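Local atomic coordinates of 1-deoxy-D-xylulose 5-phosphate reductoisomerase (Moraxella catarrhalis, PDB entry 4ZQG), a protein that catalyses the NAD(P)H-dependent rearrangement and reduction of 1-deoxy-D-xylulose 5-phosphate to 2-C-methyl-D-erythritol 4-phosphate in the MEP pathway and is the target of fosmidomycin. Residues Pro283-Leu288 with Glu292-Gly297; Lys371-Asp376 with Arg399-Ala404. One frame throughout, in Å; residues are numbered along the deposited sequence.

Interaction 1 precedes interaction 2 along the chain, and the two lie on opposite sides of its centre, with their own centres about 41 Å apart and nearest atoms about 23 Å apart. Both lie in the C-terminal half of the chain, yet they serve different parts of the molecule. In interaction 1 the helix 281-289 meets the loop that follows it, beside the parallel sheet of the Rossmann-like nucleotide-binding domain and against the second subunit. Interaction 2 joins the short helix 371-374 to the long helix 387-409 in the helical C-terminal region, where the second subunit touches neither segment. The first contact therefore belongs to the dimer interface, the second to the packing of helices within one subunit.

Interaction 1. Residues Pro283-Leu288 with Glu292-Gly297; sequences PIAHAL and ERIKSG
The guanidinium of Arg293 carries the edge of the His286 imidazole on one face: His286 CD2 stands over the middle of the group, 3.8 Å from Arg293 CZ, while CZ lies near the plane of the ring at its rim. The two planes are inclined by 58°, so this is an edge-on approach and not a stack. With chi1 at 168°, the His286 ring is carried away from its own backbone N, which brings CD2 to the arginine. Each polar end is fixed elsewhere: His286 ND1 is hydrogen-bonded to Asn158, and Arg293 NH2 to Gln162, both on helix 155-162. Helix 281-289 packs through Ala287 and Leu288 on Leu125 of the Rossmann-type parallel sheet; the extended loop after it turns back along another flank and faces the second subunit, whose Asp268 forms a salt bridge with Arg293 NH1. Alanine suits position 285 because its short side chain lets the loop come close, with Ala285 CB 3.6 Å from Ser296 CB. Serine is nearly as small, and its OG is hydrogen-bonded to Val298 N and to the backbone O of Asp268 of the second subunit. Between Arg293 and Ser296 along the loop, Ile294 lays CG1 against the helix, 4.4 Å from Ala285 CB.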
loop_
_atom_site.group_PDB
_atom_site.type_symbol
_atom_site.label_atom_id
_atom_site.label_comp_id
_atom_site.label_asym_id
_atom_site.label_seq_id
_atom_site.Cartn_x
_atom_site.Cartn_y
_atom_site.Cartn_z
ATOM N N PRO A 283 -12.970 2.610 -5.095
ATOM C CA PRO A 283 -12.747 1.337 -5.786
ATOM C C PRO A 283 -13.457 1.201 -7.114
ATOM O O PRO A 283 -12.948 0.541 -8.023
ATOM C CB PRO A 283 -13.293 0.309 -4.822
ATOM C CG PRO A 283 -14.063 1.072 -3.813
ATOM C CD PRO A 283 -13.441 2.409 -3.731
ATOM N N ILE A 284 -14.626 1.823 -7.261
ATOM C CA ILE A 284 -15.341 1.710 -8.533
ATOM C C ILE A 284 -14.507 2.452 -9.558
ATOM O O ILE A 284 -14.245 1.955 -10.621
ATOM C CB ILE A 284 -16.786 2.265 -8.437
ATOM C CG1 ILE A 284 -17.585 1.403 -7.476
ATOM C CG2 ILE A 284 -17.512 2.232 -9.800
ATOM C CD1 ILE A 284 -18.868 2.046 -7.054
ATOM N N ALA A 285 -14.080 3.654 -9.214
ATOM C CA ALA A 285 -13.298 4.463 -10.119
ATOM C C ALA A 285 -12.019 3.754 -10.560
ATOM O O ALA A 285 -11.675 3.771 -11.735
ATOM C CB ALA A 285 -12.959 5.773 -9.436
ATOM N N HIS A 286 -11.317 3.148 -9.597
ATOM C CA HIS A 286 -10.125 2.365 -9.856
ATOM C C HIS A 286 -10.420 1.231 -10.820
ATOM O O HIS A 286 -9.680 1.001 -11.778
ATOM C CB HIS A 286 -9.573 1.734 -8.569
ATOM C CG HIS A 286 -8.530 0.694 -8.833
ATOM N ND1 HIS A 286 -8.809 -0.658 -8.870
ATOM C CD2 HIS A 286 -7.209 0.812 -9.103
ATOM C CE1 HIS A 286 -7.716 -1.323 -9.185
ATOM N NE2 HIS A 286 -6.729 -0.455 -9.316
ATOM N N ALA A 287 -11.504 0.514 -10.554
ATOM C CA ALA A 287 -11.837 -0.608 -11.380
ATOM C C ALA A 287 -12.301 -0.188 -12.786
ATOM O O ALA A 287 -11.962 -0.862 -13.754
ATOM C CB ALA A 287 -12.882 -1.432 -10.688
ATOM N N LEU A 288 -13.047 0.923 -12.900
ATOM C CA LEU A 288 -13.477 1.428 -14.191
ATOM C C LEU A 288 -12.334 1.845 -15.077
ATOM O O LEU A 288 -12.316 1.546 -16.268
ATOM C CB LEU A 288 -14.379 2.631 -14.047
ATOM C CG LEU A 288 -15.858 2.318 -13.813
ATOM C CD1 LEU A 288 -16.582 3.602 -13.484
ATOM C CD2 LEU A 288 -16.478 1.672 -15.034
ATOM N N GLU A 292 -5.528 2.571 -16.049
ATOM C CA GLU A 292 -5.404 3.984 -15.768
ATOM C C GLU A 292 -6.134 4.373 -14.470
ATOM O O GLU A 292 -6.731 3.526 -13.793
ATOM C CB GLU A 292 -5.957 4.775 -16.925
ATOM C CG GLU A 292 -5.241 4.575 -18.236
ATOM C CD GLU A 292 -5.735 5.586 -19.261
ATOM O OE1 GLU A 292 -6.952 5.866 -19.320
ATOM O OE2 GLU A 292 -4.907 6.134 -20.003
ATOM N N ARG A 293 -6.042 5.654 -14.117
ATOM C CA ARG A 293 -6.789 6.180 -12.994
ATOM C C ARG A 293 -7.420 7.499 -13.368
ATOM O O ARG A 293 -6.936 8.194 -14.258
ATOM C CB ARG A 293 -5.882 6.384 -11.783
ATOM C CG ARG A 293 -5.145 5.126 -11.330
ATOM C CD ARG A 293 -5.058 5.108 -9.833
ATOM N NE ARG A 293 -4.338 3.957 -9.312
ATOM C CZ ARG A 293 -4.596 3.366 -8.148
ATOM N NH1 ARG A 293 -5.593 3.780 -7.360
ATOM N NH2 ARG A 293 -3.881 2.346 -7.778
ATOM N N ILE A 294 -8.482 7.834 -12.653
ATOM C CA ILE A 294 -9.323 8.994 -12.940
ATOM C C ILE A 294 -9.848 9.552 -11.635
ATOM O O ILE A 294 -9.952 8.821 -10.650
ATOM C CB ILE A 294 -10.531 8.599 -13.798
ATOM C CG1 ILE A 294 -11.292 7.454 -13.128
ATOM C CG2 ILE A 294 -10.068 8.171 -15.178
ATOM C CD1 ILE A 294 -12.622 7.151 -13.722
ATOM N N LYS A 295 -10.171 10.838 -11.618
ATOM C CA LYS A 295 -10.829 11.436 -10.456
ATOM C C LYS A 295 -12.128 10.694 -10.145
ATOM O O LYS A 295 -12.826 10.299 -11.043
ATOM C CB LYS A 295 -11.106 12.903 -10.704
ATOM C CG LYS A 295 -9.849 13.736 -10.646
ATOM C CD LYS A 295 -10.025 15.172 -11.103
ATOM C CE LYS A 295 -9.088 16.125 -10.384
ATOM N NZ LYS A 295 -9.453 17.540 -10.704
ATOM N N SER A 296 -12.424 10.484 -8.874
ATOM C CA SER A 296 -13.600 9.745 -8.465
ATOM C C SER A 296 -14.712 10.624 -7.842
ATOM O O SER A 296 -15.856 10.170 -7.672
ATOM C CB SER A 296 -13.189 8.776 -7.404
ATOM O OG SER A 296 -12.666 9.534 -6.346
ATOM N N GLY A 297 -14.383 11.848 -7.463
ATOM C CA GLY A 297 -15.345 12.693 -6.768
ATOM C C GLY A 297 -15.475 12.423 -5.286
ATOM O O GLY A 297 -16.362 12.904 -4.643
#

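Interaction 2. Residues Lys371-Asp376 with Arg399-Ala404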
loop_
_atom_site.group_PDB
_atom_site.type_symbol
_atom_site.label_atom_id
_atom_site.label_comp_id
_atom_site.label_asym_id
_atom_site.label_seq_id
_atom_site.Cartn_x
_atom_site.Cartn_y
_atom_site.Cartn_z
ATOM N N LYS A 371 -27.832 -32.788 8.209
ATOM C CA LYS A 371 -27.444 -33.970 7.431
ATOM C C LYS A 371 -27.969 -33.923 5.994
ATOM O O LYS A 371 -27.294 -34.372 5.064
ATOM C CB LYS A 371 -27.871 -35.260 8.130
ATOM C CG LYS A 371 -27.121 -35.519 9.432
ATOM N N THR A 372 -29.143 -33.342 5.806
ATOM C CA THR A 372 -29.735 -33.235 4.465
ATOM C C THR A 372 -29.005 -32.227 3.583
ATOM O O THR A 372 -28.912 -32.393 2.365
ATOM C CB THR A 372 -31.236 -32.912 4.568
ATOM O OG1 THR A 372 -31.816 -33.865 5.457
ATOM C CG2 THR A 372 -31.934 -33.008 3.224
ATOM N N ILE A 373 -28.482 -31.184 4.192
ATOM C CA ILE A 373 -27.669 -30.251 3.454
ATOM C C ILE A 373 -26.302 -30.911 3.172
ATOM O O ILE A 373 -25.855 -30.978 2.028
ATOM C CB ILE A 373 -27.580 -28.909 4.220
ATOM C CG1 ILE A 373 -28.913 -28.177 4.062
ATOM C CG2 ILE A 373 -26.445 -28.037 3.706
ATOM C CD1 ILE A 373 -29.194 -27.119 5.107
ATOM N N ALA A 374 -25.680 -31.460 4.207
ATOM C CA ALA A 374 -24.349 -32.070 4.051
ATOM C C ALA A 374 -24.209 -33.153 2.956
ATOM O O ALA A 374 -23.101 -33.388 2.464
ATOM C CB ALA A 374 -23.855 -32.597 5.390
ATOM N N GLN A 375 -25.302 -33.802 2.561
ATOM C CA GLN A 375 -25.228 -34.765 1.452
ATOM C C GLN A 375 -24.633 -34.168 0.185
ATOM O O GLN A 375 -24.036 -34.897 -0.603
ATOM C CB GLN A 375 -26.583 -35.393 1.067
ATOM C CG GLN A 375 -27.679 -35.385 2.126
ATOM C CD GLN A 375 -29.021 -36.020 1.695
ATOM O OE1 GLN A 375 -29.502 -36.962 2.325
ATOM N NE2 GLN A 375 -29.631 -35.492 0.651
ATOM N N ASP A 376 -24.834 -32.871 -0.035
ATOM C CA ASP A 376 -24.499 -32.265 -1.329
ATOM C C ASP A 376 -23.138 -31.578 -1.300
ATOM O O ASP A 376 -22.639 -31.103 -2.332
ATOM C CB ASP A 376 -25.600 -31.288 -1.772
ATOM C CG ASP A 376 -26.943 -31.972 -2.005
ATOM O OD1 ASP A 376 -26.994 -33.010 -2.696
ATOM O OD2 ASP A 376 -27.971 -31.466 -1.504
ATOM N N ARG A 399 -32.790 -22.909 0.953
ATOM C CA ARG A 399 -33.945 -21.989 1.160
ATOM C C ARG A 399 -35.050 -22.659 1.974
ATOM O O ARG A 399 -35.410 -22.172 3.037
ATOM C CB ARG A 399 -34.456 -21.376 -0.165
ATOM C CG ARG A 399 -33.803 -20.021 -0.467
ATOM C CD ARG A 399 -34.017 -19.484 -1.887
ATOM N NE ARG A 399 -32.810 -18.843 -2.445
ATOM C CZ ARG A 399 -32.302 -17.677 -2.043
ATOM N NH1 ARG A 399 -32.895 -16.959 -1.082
ATOM N NH2 ARG A 399 -31.164 -17.245 -2.598
ATOM N N LYS A 400 -35.501 -23.822 1.514
ATOM C CA LYS A 400 -36.528 -24.615 2.226
ATOM C C LYS A 400 -36.123 -24.934 3.672
ATOM O O LYS A 400 -36.884 -24.682 4.600
ATOM C CB LYS A 400 -36.811 -25.909 1.462
ATOM C CG LYS A 400 -37.652 -26.945 2.215
ATOM C CD LYS A 400 -37.111 -28.372 2.085
ATOM C CE LYS A 400 -37.234 -28.887 0.656
ATOM N NZ LYS A 400 -36.440 -30.131 0.509
ATOM N N ILE A 401 -34.903 -25.460 3.862
ATOM C CA ILE A 401 -34.506 -26.022 5.155
ATOM C C ILE A 401 -34.226 -24.934 6.158
ATOM O O ILE A 401 -34.590 -25.048 7.336
ATOM C CB ILE A 401 -33.295 -26.953 5.012
ATOM C CG1 ILE A 401 -33.693 -28.157 4.191
ATOM C CG2 ILE A 401 -32.824 -27.426 6.367
ATOM C CD1 ILE A 401 -32.620 -29.182 4.029
ATOM N N ALA A 402 -33.577 -23.882 5.680
ATOM C CA ALA A 402 -33.366 -22.713 6.498
ATOM C C ALA A 402 -34.709 -22.117 6.931
ATOM O O ALA A 402 -34.897 -21.817 8.098
ATOM C CB ALA A 402 -32.534 -21.688 5.726
ATOM N N THR A 403 -35.642 -21.950 5.993
ATOM C CA THR A 403 -36.995 -21.515 6.360
ATOM C C THR A 403 -37.565 -22.401 7.448
ATOM O O THR A 403 -38.117 -21.904 8.419
ATOM C CB THR A 403 -37.972 -21.536 5.187
ATOM O OG1 THR A 403 -37.480 -20.727 4.125
ATOM C CG2 THR A 403 -39.317 -20.987 5.611
ATOM N N ALA A 404 -37.412 -23.716 7.293
ATOM C CA ALA A 404 -37.890 -24.668 8.297
ATOM C C ALA A 404 -37.204 -24.492 9.625
ATOM O O ALA A 404 -37.839 -24.570 10.651
ATOM C CB ALA A 404 -37.717 -26.101 7.819
#
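The short helix 371-374 and the long helix 387-409 face each other with their closest CA atoms, those of Ile373 and Ile401, 8.2 Å apart, and the contact is made by side chains alone, with no hydrogen bond across it. This is helix-to-helix apolar packing in the helical C-terminal region. Ile373 and Ile401 both point toward the opposing segment and run antiparallel, side by side, so each branched chain lies along the other: Ile401 CD1 reaches Ile373 CG1 at 3.8 Å, and Ile373 CD1 reaches Ile401 CG2 at 3.9 Å. Isoleucine suits both places because its two branches offer a broad apolar flank; in Ile401, CG1 is anti to the carbonyl carbon (chi1 -66°), sending the longer branch across the gap. Ile373 also touches Ala338, Cys367 and Met394, which places it among several helices. Thr372, nearer solvent, turns its methyl inward, with CG2 4.0 Å from Ile401 CD1, as befits a residue with one polar and one apolar branch. Lys397, on helix 387-409, holds segment 371-376 by a salt bridge to Asp376 OD2 and a hydrogen bond to Thr372 O. Within helix 387-409, Thr403 OG1 donates to Arg399 O at 2.7 Å, from the face of the carbonyl plane opposite Thr403 N.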